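Local coordinates for cupin 2 conserved barrel domain protein (Leptotrichia buccalis, PDB 3RNS) that is of unknown function but carries two cupin-like beta-barrel halves in one chain, a fold that in relatives often houses metal or small-molecule sites, at residues L41-K46 against R98-L103; E53-N58 against H91-E96; P151-T156 against L221-K226; S159-E164 against T215-M220. All coordinates share one frame; numbering follows the deposited sequence.

Contact 1 (L41-K46 against R98-L103); sequences LFSLAK and RDNLKL
The carbonyl oxygen of L44 is gripped twice from the facing segment, by the backbone N of L101 and by the side-chain amide of N100. The backbone bond lies in the carbonyl plane, L101 N to L44 O 3.0 Å, while N100 ND2 reaches L44 O from above that plane, also at 3.0 Å and 65° out of it. L44 O in turn lies close to the plane of the N100 amide, 12° out of it. With CG trans to the backbone N (chi1 -175°), the N100 side chain carries its amide toward L44 O, and ND2 also comes close to the hydroxyl of S43, whose OG bonds to S21. Farther along, F42 and L103 form a second hydrogen-bonded antiparallel pair, with F42 N to L103 O 2.9 Å. Between these pairs S43 faces K102, and the lysine chain runs past the serine, CE 3.6 Å from S43 OG, before its NZ reaches I19 O and N16. On the other face the CB atoms of L44 and L101 meet at 4.4 Å. Beyond the strands the aliphatic chain of K46 lies along the R98 carbonyl, CG to R98 O 3.5 Å. In the N-terminal cupin-like half, strand 37-44 is flanked by 26-33 and 101-108, and 101-108 in turn by 59-65; L101 and L103 pack on I95 of strand 93-97.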
loop_
_atom_site.group_PDB
_atom_site.type_symbol
_atom_site.label_atom_id
_atom_site.label_comp_id
_atom_site.label_asym_id
_atom_site.label_seq_id
_atom_site.Cartn_x
_atom_site.Cartn_y
_atom_site.Cartn_z
ATOM N N LEU A 41 8.411 -1.846 -3.436
ATOM C CA LEU A 41 8.808 -1.873 -2.046
ATOM C C LEU A 41 10.278 -1.457 -1.852
ATOM O O LEU A 41 11.146 -1.756 -2.680
ATOM C CB LEU A 41 8.600 -3.275 -1.470
ATOM C CG LEU A 41 7.256 -3.954 -1.644
ATOM C CD1 LEU A 41 7.452 -5.276 -1.040
ATOM C CD2 LEU A 41 6.119 -3.160 -0.881
ATOM N N PHE A 42 10.527 -0.741 -0.756
ATOM C CA PHE A 42 11.848 -0.324 -0.314
ATOM C C PHE A 42 12.109 -0.722 1.111
ATOM O O PHE A 42 11.200 -0.619 1.960
ATOM C CB PHE A 42 11.960 1.198 -0.390
ATOM C CG PHE A 42 12.120 1.725 -1.787
ATOM C CD1 PHE A 42 11.029 1.914 -2.597
ATOM C CD2 PHE A 42 13.374 1.989 -2.291
ATOM C CE1 PHE A 42 11.195 2.384 -3.887
ATOM C CE2 PHE A 42 13.548 2.482 -3.590
ATOM C CZ PHE A 42 12.451 2.677 -4.372
ATOM N N SER A 43 13.328 -1.185 1.395
ATOM C CA SER A 43 13.821 -1.292 2.776
ATOM C C SER A 43 15.137 -0.561 2.873
ATOM O O SER A 43 16.073 -0.864 2.121
ATOM C CB SER A 43 13.992 -2.760 3.173
ATOM O OG SER A 43 14.525 -2.903 4.472
ATOM N N LEU A 44 15.195 0.448 3.740
ATOM C CA LEU A 44 16.376 1.262 3.934
ATOM C C LEU A 44 16.981 0.975 5.295
ATOM O O LEU A 44 16.289 1.044 6.297
ATOM C CB LEU A 44 16.016 2.748 3.915
ATOM C CG LEU A 44 15.662 3.444 2.626
ATOM C CD1 LEU A 44 14.338 2.899 2.099
ATOM C CD2 LEU A 44 15.582 4.974 2.886
ATOM N N ALA A 45 18.261 0.672 5.340
ATOM C CA ALA A 45 18.954 0.430 6.606
ATOM C C ALA A 45 19.101 1.774 7.269
ATOM O O ALA A 45 19.062 2.820 6.605
ATOM C CB ALA A 45 20.366 -0.199 6.397
ATOM N N LYS A 46 19.267 1.739 8.580
ATOM C CA LYS A 46 19.468 2.950 9.364
ATOM C C LYS A 46 20.469 3.855 8.745
ATOM O O LYS A 46 21.529 3.426 8.347
ATOM C CB LYS A 46 19.939 2.594 10.761
ATOM C CG LYS A 46 20.162 3.806 11.638
ATOM C CD LYS A 46 20.688 3.389 13.026
ATOM C CE LYS A 46 20.876 4.591 13.928
ATOM N NZ LYS A 46 20.511 4.251 15.352
ATOM N N ARG A 98 15.808 6.632 9.870
ATOM C CA ARG A 98 16.314 6.809 11.237
ATOM C C ARG A 98 16.557 5.471 11.914
ATOM O O ARG A 98 17.304 5.379 12.854
ATOM C CB ARG A 98 15.316 7.621 12.073
ATOM C CG ARG A 98 15.187 9.040 11.568
ATOM C CD ARG A 98 16.411 9.890 11.946
ATOM N NE ARG A 98 16.921 10.598 10.772
ATOM C CZ ARG A 98 18.001 10.280 10.082
ATOM N NH1 ARG A 98 18.783 9.272 10.436
ATOM N NH2 ARG A 98 18.309 11.003 9.024
ATOM N N ASP A 99 15.894 4.441 11.418
ATOM C CA ASP A 99 16.091 3.051 11.809
ATOM C C ASP A 99 15.794 2.231 10.515
ATOM O O ASP A 99 15.987 2.757 9.404
ATOM C CB ASP A 99 15.131 2.714 12.946
ATOM C CG ASP A 99 13.701 3.039 12.598
ATOM O OD1 ASP A 99 13.369 3.052 11.371
ATOM O OD2 ASP A 99 12.910 3.287 13.545
ATOM N N ASN A 100 15.330 0.987 10.610
ATOM C CA ASN A 100 15.046 0.220 9.373
ATOM C C ASN A 100 13.677 0.610 8.797
ATOM O O ASN A 100 12.658 0.143 9.249
ATOM C CB ASN A 100 15.109 -1.263 9.665
ATOM C CG ASN A 100 14.947 -2.145 8.390
ATOM O OD1 ASN A 100 14.713 -3.337 8.546
ATOM N ND2 ASN A 100 15.088 -1.581 7.156
ATOM N N LEU A 101 13.691 1.512 7.824
ATOM C CA LEU A 101 12.499 2.105 7.254
ATOM C C LEU A 101 12.058 1.288 6.060
ATOM O O LEU A 101 12.856 1.011 5.174
ATOM C CB LEU A 101 12.803 3.522 6.820
ATOM C CG LEU A 101 11.625 4.253 6.220
ATOM C CD1 LEU A 101 10.464 4.425 7.264
ATOM C CD2 LEU A 101 12.133 5.562 5.654
ATOM N N LYS A 102 10.798 0.868 6.060
ATOM C CA LYS A 102 10.276 0.112 4.939
ATOM C C LYS A 102 9.068 0.831 4.375
ATOM O O LYS A 102 8.198 1.325 5.120
ATOM C CB LYS A 102 9.927 -1.321 5.348
ATOM C CG LYS A 102 11.175 -2.113 5.831
ATOM C CD LYS A 102 10.844 -3.531 6.126
ATOM C CE LYS A 102 12.061 -4.294 6.692
ATOM N NZ LYS A 102 11.639 -5.703 6.959
ATOM N N LEU A 103 8.981 0.870 3.057
ATOM C CA LEU A 103 7.989 1.716 2.388
ATOM C C LEU A 103 7.411 0.980 1.228
ATOM O O LEU A 103 8.157 0.264 0.500
ATOM C CB LEU A 103 8.674 2.963 1.865
ATOM C CG LEU A 103 9.333 3.961 2.820
ATOM C CD1 LEU A 103 10.096 4.978 2.034
ATOM C CD2 LEU A 103 8.294 4.622 3.746
#

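Contact 2 (E53-N58 against H91-E96); sequences EAMLGN and HNYSIE
N92, H91 and E53 carry most of this contact, where two loops of the N-terminal cupin-like beta-barrel half meet: the one leaving strand 49-52 and the one entering its antiparallel neighbour 93-97. The carboxamide oxygen of N92 does the touching, OD1 standing 3.1 Å from E53 CA and also 3.1 Å from A54 N, so that it sits beside the peptide joining the two residues. CG of N92 lies trans to its carbonyl carbon (chi1 -73°), which turns the amide toward this peptide. The E53 side chain starts alongside the same oxygen, its CB 3.7 Å from N92 OD1, and then leads away from the contact. H91 contributes through its backbone: its O is 3.7 Å from A54 CA, and the A54 methyl rests on its nitrogen, CB 3.9 Å from H91 N. The imidazole points away and bonds through ND1 to T88 O, while the backbone N of N92 is held by E73. This is a surface contact, made mostly by a polar side chain lying against backbone. Its one apolar side-chain touch is deeper: the selenomethionine M55 crosses the buried Y93, whose OH bonds to Y61, at about a right angle, with M55 CG 4.2 Å from Y93 CE1.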
loop_
_atom_site.group_PDB
_atom_site.type_symbol
_atom_site.label_atom_id
_atom_site.label_comp_id
_atom_site.label_asym_id
_atom_site.label_seq_id
_atom_site.Cartn_x
_atom_site.Cartn_y
_atom_site.Cartn_z
ATOM N N GLU A 53 14.859 13.117 -7.890
ATOM C CA GLU A 53 14.839 14.409 -8.593
ATOM C C GLU A 53 13.380 14.748 -8.970
ATOM O O GLU A 53 12.482 13.934 -8.758
ATOM C CB GLU A 53 15.748 14.414 -9.850
ATOM C CG GLU A 53 17.037 13.529 -9.809
ATOM C CD GLU A 53 18.261 14.182 -9.152
ATOM O OE1 GLU A 53 18.667 15.287 -9.577
ATOM O OE2 GLU A 53 18.840 13.559 -8.228
ATOM N N ALA A 54 13.153 15.946 -9.520
ATOM C CA ALA A 54 11.786 16.447 -9.803
ATOM C C ALA A 54 11.009 15.516 -10.758
ATOM O O ALA A 54 11.102 15.637 -11.988
ATOM C CB ALA A 54 11.825 17.908 -10.348
HETATM N N MSE A 55 10.224 14.617 -10.155
HETATM C CA MSE A 55 9.559 13.493 -10.836
HETATM C C MSE A 55 8.456 13.942 -11.784
HETATM O O MSE A 55 7.772 14.937 -11.509
HETATM C CB MSE A 55 8.956 12.583 -9.776
HETATM C CG MSE A 55 9.986 11.974 -8.824
HETATM SE SE MSE A 55 11.180 10.738 -9.804
HETATM C CE MSE A 55 12.899 11.680 -9.951
ATOM N N LEU A 56 8.290 13.218 -12.897
ATOM C CA LEU A 56 7.266 13.568 -13.908
ATOM C C LEU A 56 5.826 13.249 -13.433
ATOM O O LEU A 56 4.859 13.835 -13.940
ATOM C CB LEU A 56 7.542 12.889 -15.268
ATOM C CG LEU A 56 8.032 13.754 -16.450
ATOM C CD1 LEU A 56 8.628 12.868 -17.565
ATOM C CD2 LEU A 56 6.913 14.678 -17.019
ATOM N N GLY A 57 5.690 12.314 -12.487
ATOM C CA GLY A 57 4.395 12.019 -11.861
ATOM C C GLY A 57 4.450 11.989 -10.342
ATOM O O GLY A 57 5.542 12.023 -9.739
ATOM N N ASN A 58 3.267 11.895 -9.725
ATOM C CA ASN A 58 3.139 11.879 -8.276
ATOM C C ASN A 58 3.686 10.586 -7.669
ATOM O O ASN A 58 3.717 9.534 -8.332
ATOM C CB ASN A 58 1.680 12.075 -7.859
ATOM C CG ASN A 58 1.047 13.325 -8.485
ATOM O OD1 ASN A 58 1.505 14.440 -8.260
ATOM N ND2 ASN A 58 0.003 13.127 -9.285
ATOM N N HIS A 91 8.853 17.817 -7.759
ATOM C CA HIS A 91 9.526 18.082 -6.483
ATOM C C HIS A 91 10.719 17.176 -6.255
ATOM O O HIS A 91 10.607 15.936 -6.334
ATOM C CB HIS A 91 8.546 17.959 -5.320
ATOM C CG HIS A 91 7.567 19.091 -5.244
ATOM N ND1 HIS A 91 6.265 18.981 -5.688
ATOM C CD2 HIS A 91 7.707 20.362 -4.798
ATOM C CE1 HIS A 91 5.646 20.137 -5.514
ATOM N NE2 HIS A 91 6.500 20.991 -4.975
ATOM N N ASN A 92 11.865 17.800 -5.988
ATOM C CA ASN A 92 13.015 17.090 -5.469
ATOM C C ASN A 92 12.691 16.712 -4.056
ATOM O O ASN A 92 12.058 17.496 -3.320
ATOM C CB ASN A 92 14.269 17.955 -5.427
ATOM C CG ASN A 92 14.842 18.208 -6.793
ATOM O OD1 ASN A 92 15.129 17.274 -7.539
ATOM N ND2 ASN A 92 15.023 19.474 -7.131
ATOM N N TYR A 93 13.119 15.511 -3.679
ATOM C CA TYR A 93 13.029 15.071 -2.298
ATOM C C TYR A 93 14.104 14.042 -1.973
ATOM O O TYR A 93 14.756 13.488 -2.841
ATOM C CB TYR A 93 11.619 14.547 -1.971
ATOM C CG TYR A 93 11.177 13.288 -2.711
ATOM C CD1 TYR A 93 10.581 13.365 -3.967
ATOM C CD2 TYR A 93 11.346 12.024 -2.148
ATOM C CE1 TYR A 93 10.182 12.229 -4.641
ATOM C CE2 TYR A 93 10.929 10.878 -2.807
ATOM C CZ TYR A 93 10.343 10.990 -4.053
ATOM O OH TYR A 93 9.951 9.863 -4.727
ATOM N N SER A 94 14.300 13.839 -0.686
ATOM C CA SER A 94 15.111 12.757 -0.206
ATOM C C SER A 94 14.320 12.097 0.908
ATOM O O SER A 94 13.467 12.752 1.536
ATOM C CB SER A 94 16.474 13.271 0.293
ATOM O OG SER A 94 16.304 14.246 1.314
ATOM N N ILE A 95 14.603 10.813 1.137
ATOM C CA ILE A 95 14.046 10.038 2.274
ATOM C C ILE A 95 15.182 9.399 3.083
ATOM O O ILE A 95 15.977 8.619 2.520
ATOM C CB ILE A 95 13.125 8.923 1.813
ATOM C CG1 ILE A 95 12.016 9.484 0.896
ATOM C CG2 ILE A 95 12.490 8.198 3.004
ATOM C CD1 ILE A 95 10.983 8.421 0.444
ATOM N N GLU A 96 15.264 9.748 4.370
ATOM C CA GLU A 96 16.295 9.246 5.270
ATOM C C GLU A 96 15.688 8.291 6.279
ATOM O O GLU A 96 14.660 8.555 6.897
ATOM C CB GLU A 96 17.004 10.391 6.009
ATOM C CG GLU A 96 17.725 11.365 5.108
ATOM C CD GLU A 96 18.591 12.428 5.874
ATOM O OE1 GLU A 96 19.284 13.236 5.211
ATOM O OE2 GLU A 96 18.576 12.448 7.123
#

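Contact 3 (P151-T156 against L221-K226); sequences PNLVMT and LLILVK
V154 and L224 exchange a pair of backbone hydrogen bonds, the tighter from L224 N to V154 O at 2.8 Å and nearly straight (173°). T156 and L222 repeat the pattern, with L222 N to T156 O also 2.8 Å. The ladder ends differently: K226 N reaches N152 O at 3.1 Å from well above the carbonyl plane, and the same oxygen accepts from S37. Between the hydrogen-bonded pairs the strands close up, and M155 CA stands 3.1 Å from L222 O in a CA-H...O contact.

On the face of L153, M155, I223 and V225 the packing is wholly apolar. I223 lies side by side with both L153 and M155. Its CG2 touches L153 CD1 at 3.9 Å and also M155 CG, while CG1 faces the selenomethionine methyl, M155 CE, at 3.8 Å in one of two modelled conformers. In that conformer the bend at M155 chi3 (68°) also brings the methyl near L221 CD1. Trimming I223 to an alanine removes both branches and is likely to leave L153 CD1 without this neighbour and a gap beside M155. On the other face K226 bends at chi3 across V154, its CE 3.7 Å from V154 CG2.

Strand 153-160 is flanked by 142-150 and 218-225 by 174-180, in a sheet of the C-terminal cupin barrel. The face bearing I223 is covered by the N-terminal half, through I39 of strand 37-44 and I106 of strand 101-108.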
loop_
_atom_site.group_PDB
_atom_site.type_symbol
_atom_site.label_atom_id
_atom_site.label_comp_id
_atom_site.label_asym_id
_atom_site.label_seq_id
_atom_site.Cartn_x
_atom_site.Cartn_y
_atom_site.Cartn_z
ATOM N N PRO A 151 -6.988 7.840 -13.996
ATOM C CA PRO A 151 -7.250 6.740 -14.917
ATOM C C PRO A 151 -6.257 5.561 -14.812
ATOM O O PRO A 151 -6.561 4.468 -15.275
ATOM C CB PRO A 151 -7.179 7.412 -16.307
ATOM C CG PRO A 151 -6.565 8.816 -16.075
ATOM C CD PRO A 151 -6.193 8.913 -14.625
ATOM N N ASN A 152 -5.097 5.764 -14.213
ATOM C CA ASN A 152 -4.147 4.648 -14.080
ATOM C C ASN A 152 -3.954 4.200 -12.641
ATOM O O ASN A 152 -3.245 3.231 -12.382
ATOM C CB ASN A 152 -2.796 4.983 -14.717
ATOM C CG ASN A 152 -2.908 5.389 -16.197
ATOM O OD1 ASN A 152 -2.299 6.355 -16.616
ATOM N ND2 ASN A 152 -3.663 4.638 -16.976
ATOM N N LEU A 153 -4.622 4.860 -11.698
ATOM C CA LEU A 153 -4.378 4.600 -10.288
ATOM C C LEU A 153 -5.559 5.015 -9.402
ATOM O O LEU A 153 -6.071 6.154 -9.480
ATOM C CB LEU A 153 -3.114 5.356 -9.864
ATOM C CG LEU A 153 -2.683 5.208 -8.413
ATOM C CD1 LEU A 153 -2.256 3.749 -8.131
ATOM C CD2 LEU A 153 -1.561 6.235 -8.060
ATOM N N VAL A 154 -6.005 4.074 -8.581
ATOM C CA VAL A 154 -7.049 4.316 -7.594
ATOM C C VAL A 154 -6.588 3.778 -6.256
ATOM O O VAL A 154 -6.117 2.608 -6.171
ATOM C CB VAL A 154 -8.408 3.676 -8.021
ATOM C CG1 VAL A 154 -9.500 3.855 -6.937
ATOM C CG2 VAL A 154 -8.836 4.254 -9.348
HETATM N N MSE A 155 -6.663 4.622 -5.218
HETATM C CA MSE A 155 -6.321 4.192 -3.863
HETATM C C MSE A 155 -7.449 4.553 -2.926
HETATM O O MSE A 155 -7.926 5.687 -2.917
HETATM C CB MSE A 155 -4.999 4.811 -3.351
HETATM C CG MSE A 155 -3.777 4.473 -4.218
HETATM SE SE MSE A 155 -2.127 5.369 -3.676
HETATM C CE MSE A 155 -1.813 4.468 -1.984
ATOM N N THR A 156 -7.856 3.583 -2.136
ATOM C CA THR A 156 -8.993 3.734 -1.272
ATOM C C THR A 156 -8.736 3.025 0.026
ATOM O O THR A 156 -8.111 1.942 0.028
ATOM C CB THR A 156 -10.218 3.123 -1.991
ATOM O OG1 THR A 156 -10.490 3.914 -3.159
ATOM C CG2 THR A 156 -11.450 3.125 -1.100
ATOM N N LEU A 221 -6.273 -0.974 2.931
ATOM C CA LEU A 221 -5.937 -0.087 1.862
ATOM C C LEU A 221 -5.948 -0.873 0.553
ATOM O O LEU A 221 -5.332 -1.964 0.435
ATOM C CB LEU A 221 -4.535 0.496 2.084
ATOM C CG LEU A 221 -3.807 1.245 0.939
ATOM C CD1 LEU A 221 -4.513 2.593 0.573
ATOM C CD2 LEU A 221 -2.298 1.412 1.324
ATOM N N LEU A 222 -6.584 -0.297 -0.445
ATOM C CA LEU A 222 -6.668 -0.878 -1.792
ATOM C C LEU A 222 -5.930 0.014 -2.769
ATOM O O LEU A 222 -6.216 1.229 -2.863
ATOM C CB LEU A 222 -8.138 -0.994 -2.236
ATOM C CG LEU A 222 -8.378 -1.421 -3.722
ATOM C CD1 LEU A 222 -8.020 -2.897 -3.892
ATOM C CD2 LEU A 222 -9.805 -1.154 -4.217
ATOM N N ILE A 223 -4.990 -0.578 -3.515
ATOM C CA ILE A 223 -4.252 0.150 -4.531
ATOM C C ILE A 223 -4.520 -0.616 -5.803
ATOM O O ILE A 223 -4.036 -1.764 -5.976
ATOM C CB ILE A 223 -2.715 0.227 -4.259
ATOM C CG1 ILE A 223 -2.374 0.867 -2.886
ATOM C CG2 ILE A 223 -1.983 1.045 -5.395
ATOM C CD1 ILE A 223 -0.955 0.481 -2.396
ATOM N N LEU A 224 -5.263 0.022 -6.700
ATOM C CA LEU A 224 -5.576 -0.527 -8.009
ATOM C C LEU A 224 -4.774 0.190 -9.096
ATOM O O LEU A 224 -4.887 1.415 -9.244
ATOM C CB LEU A 224 -7.062 -0.381 -8.283
ATOM C CG LEU A 224 -7.613 -0.715 -9.668
ATOM C CD1 LEU A 224 -7.358 -2.193 -9.940
ATOM C CD2 LEU A 224 -9.157 -0.341 -9.758
ATOM N N VAL A 225 -3.962 -0.574 -9.830
ATOM C CA VAL A 225 -3.196 -0.045 -10.958
ATOM C C VAL A 225 -3.802 -0.556 -12.273
ATOM O O VAL A 225 -3.945 -1.759 -12.468
ATOM C CB VAL A 225 -1.674 -0.364 -10.890
ATOM C CG1 VAL A 225 -1.037 0.160 -9.584
ATOM C CG2 VAL A 225 -1.421 -1.843 -11.014
ATOM N N LYS A 226 -4.138 0.394 -13.150
ATOM C CA LYS A 226 -4.990 0.183 -14.361
ATOM C C LYS A 226 -4.194 0.550 -15.604
ATOM O O LYS A 226 -3.350 1.447 -15.482
ATOM C CB LYS A 226 -6.232 1.112 -14.354
ATOM C CG LYS A 226 -7.266 0.865 -13.271
ATOM C CD LYS A 226 -8.582 1.617 -13.556
ATOM C CE LYS A 226 -8.696 2.938 -12.771
ATOM N NZ LYS A 226 -10.034 3.592 -12.966
#

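Contact 4 (S159-E164 against T215-M220); sequences SFWKGE and TENFKM
The carboxamide of N217 lies over the indole of W161, its OD1 3.4 Å above the ring plane and over the centre, while the same oxygen accepts an almost straight bond from the next backbone nitrogen, K162 N, at 2.9 Å. The amide and indole planes are 40° apart, with ND2 above the rim of the six-membered ring, 3.5 Å from W161 CZ3. A serine in place of W161 would probably strip this amide of the surface it lies on, leaving ND2 freer to swing about the remaining bond to K162. On the sheet face opposite S159 and K219, F160 and F218 form an offset stack, centroids 4.5 Å apart and planes only 13° from parallel. F218 chi1 of 84° sets CG between its backbone N and carbonyl carbon, bringing CZ over one face of F160, 3.5 Å from CD1. Selenomethionine M220 adds an oblique Met-aromatic contact, SE 4.0 Å from F160 CE1. Both phenylalanines also pack on V211 and A213. Backbone bonds pair F160 with F218, after which the chain enters a type II turn, W161 to E164, with G163 at positive phi. Antiparallel strands 153-160 and 218-225, with aromatic residues buried on one face, belong to the conserved beta-barrel of the cupin domain.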
loop_
_atom_site.group_PDB
_atom_site.type_symbol
_atom_site.label_atom_id
_atom_site.label_comp_id
_atom_site.label_asym_id
_atom_site.label_seq_id
_atom_site.Cartn_x
_atom_site.Cartn_y
_atom_site.Cartn_z
ATOM N N SER A 159 -13.061 0.514 6.031
ATOM C CA SER A 159 -13.305 -0.243 7.271
ATOM C C SER A 159 -14.531 -1.127 7.082
ATOM O O SER A 159 -15.529 -0.706 6.426
ATOM C CB SER A 159 -13.494 0.687 8.478
ATOM O OG SER A 159 -14.704 1.446 8.369
ATOM N N PHE A 160 -14.452 -2.352 7.605
ATOM C CA PHE A 160 -15.527 -3.336 7.474
ATOM C C PHE A 160 -15.872 -3.753 8.917
ATOM O O PHE A 160 -14.980 -4.174 9.684
ATOM C CB PHE A 160 -15.071 -4.616 6.751
ATOM C CG PHE A 160 -14.895 -4.497 5.273
ATOM C CD1 PHE A 160 -13.831 -3.779 4.734
ATOM C CD2 PHE A 160 -15.751 -5.190 4.394
ATOM C CE1 PHE A 160 -13.650 -3.712 3.331
ATOM C CE2 PHE A 160 -15.556 -5.113 3.011
ATOM C CZ PHE A 160 -14.537 -4.356 2.495
ATOM N N TRP A 161 -17.135 -3.622 9.292
ATOM C CA TRP A 161 -17.597 -4.226 10.524
ATOM C C TRP A 161 -17.761 -5.725 10.280
ATOM O O TRP A 161 -18.176 -6.153 9.203
ATOM C CB TRP A 161 -18.923 -3.603 10.964
ATOM C CG TRP A 161 -19.270 -3.950 12.346
ATOM C CD1 TRP A 161 -20.086 -4.984 12.752
ATOM C CD2 TRP A 161 -18.838 -3.282 13.539
ATOM N NE1 TRP A 161 -20.193 -4.976 14.111
ATOM C CE2 TRP A 161 -19.412 -3.966 14.625
ATOM C CE3 TRP A 161 -18.033 -2.156 13.789
ATOM C CZ2 TRP A 161 -19.213 -3.564 15.963
ATOM C CZ3 TRP A 161 -17.788 -1.784 15.116
ATOM C CH2 TRP A 161 -18.404 -2.475 16.189
ATOM N N LYS A 162 -17.467 -6.517 11.295
ATOM C CA LYS A 162 -17.650 -7.970 11.234
ATOM C C LYS A 162 -19.000 -8.347 10.652
ATOM O O LYS A 162 -20.029 -7.779 11.028
ATOM C CB LYS A 162 -17.530 -8.530 12.644
ATOM C CG LYS A 162 -17.790 -9.996 12.709
ATOM C CD LYS A 162 -17.751 -10.487 14.095
ATOM C CE LYS A 162 -17.974 -11.983 14.107
ATOM N NZ LYS A 162 -18.010 -12.393 15.532
ATOM N N GLY A 163 -19.012 -9.279 9.709
ATOM C CA GLY A 163 -20.245 -9.669 9.032
ATOM C C GLY A 163 -20.510 -8.946 7.750
ATOM O O GLY A 163 -21.377 -9.355 7.010
ATOM N N GLU A 164 -19.837 -7.825 7.482
ATOM C CA GLU A 164 -20.031 -7.124 6.200
ATOM C C GLU A 164 -19.144 -7.748 5.131
ATOM O O GLU A 164 -18.121 -8.327 5.428
ATOM C CB GLU A 164 -19.789 -5.599 6.305
ATOM C CG GLU A 164 -21.049 -4.758 6.675
ATOM C CD GLU A 164 -22.121 -4.648 5.543
ATOM O OE1 GLU A 164 -21.826 -4.789 4.324
ATOM O OE2 GLU A 164 -23.282 -4.415 5.893
ATOM N N THR A 215 -14.452 -13.041 10.838
ATOM C CA THR A 215 -14.275 -13.311 12.265
ATOM C C THR A 215 -14.136 -12.017 13.087
ATOM O O THR A 215 -14.286 -12.048 14.297
ATOM C CB THR A 215 -12.986 -14.108 12.507
ATOM O OG1 THR A 215 -11.901 -13.397 11.907
ATOM C CG2 THR A 215 -13.070 -15.513 11.891
ATOM N N GLU A 216 -13.830 -10.886 12.457
ATOM C CA GLU A 216 -13.718 -9.646 13.229
ATOM C C GLU A 216 -13.696 -8.429 12.314
ATOM O O GLU A 216 -13.662 -8.567 11.113
ATOM C CB GLU A 216 -12.438 -9.665 14.048
ATOM C CG GLU A 216 -11.162 -9.698 13.172
ATOM C CD GLU A 216 -9.858 -9.954 14.015
ATOM O OE1 GLU A 216 -9.292 -8.991 14.609
ATOM O OE2 GLU A 216 -9.400 -11.132 14.060
ATOM N N ASN A 217 -13.751 -7.251 12.904
ATOM C CA ASN A 217 -13.659 -6.023 12.131
ATOM C C ASN A 217 -12.296 -5.907 11.466
ATOM O O ASN A 217 -11.295 -6.342 12.007
ATOM C CB ASN A 217 -13.851 -4.774 12.992
ATOM C CG ASN A 217 -15.134 -4.771 13.859
ATOM O OD1 ASN A 217 -16.146 -5.400 13.576
ATOM N ND2 ASN A 217 -15.072 -3.978 14.919
ATOM N N PHE A 218 -12.230 -5.326 10.274
ATOM C CA PHE A 218 -10.926 -5.078 9.669
ATOM C C PHE A 218 -10.895 -3.800 8.856
ATOM O O PHE A 218 -11.933 -3.249 8.465
ATOM C CB PHE A 218 -10.409 -6.331 8.878
ATOM C CG PHE A 218 -10.920 -6.446 7.479
ATOM C CD1 PHE A 218 -10.162 -6.006 6.429
ATOM C CD2 PHE A 218 -12.171 -6.995 7.208
ATOM C CE1 PHE A 218 -10.637 -6.076 5.137
ATOM C CE2 PHE A 218 -12.640 -7.105 5.923
ATOM C CZ PHE A 218 -11.865 -6.618 4.862
ATOM N N LYS A 219 -9.689 -3.305 8.621
ATOM C CA LYS A 219 -9.475 -2.183 7.710
ATOM C C LYS A 219 -8.433 -2.584 6.655
ATOM O O LYS A 219 -7.494 -3.363 6.930
ATOM C CB LYS A 219 -8.967 -0.930 8.489
ATOM C CG LYS A 219 -9.943 -0.348 9.441
ATOM C CD LYS A 219 -9.342 0.787 10.262
ATOM C CE LYS A 219 -10.287 1.239 11.292
ATOM N NZ LYS A 219 -9.757 2.378 12.035
HETATM N N MSE A 220 -8.594 -2.034 5.462
HETATM C CA MSE A 220 -7.662 -2.250 4.395
HETATM C C MSE A 220 -7.441 -1.017 3.530
HETATM O O MSE A 220 -8.291 -0.140 3.405
HETATM C CB MSE A 220 -8.206 -3.361 3.495
HETATM C CG MSE A 220 -9.653 -3.085 2.997
HETATM SE SE MSE A 220 -10.203 -4.240 1.449
HETATM C CE MSE A 220 -9.145 -3.376 0.153
#

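Contacts 3 and 4 hold the same two strands, 153-160 and 218-225, at opposite ends of one ladder, their centres about 21 Å apart. Contact 1 is an equivalent kind of antiparallel pairing in the other half, about 24 Å from contact 3 between centres and across the middle of the chain. All three are partly buried. Contact 3 lies nearest the chain's centre, with aliphatic packing against the other half; contact 4, farther out, substitutes stacked rings and an amide on indole, and contact 1 adds a side-chain amide to its backbone ladder. Contact 2 alone is a surface contact without strand pairing, yet it touches contact 1 through the consecutive strands 93-97 and 101-108.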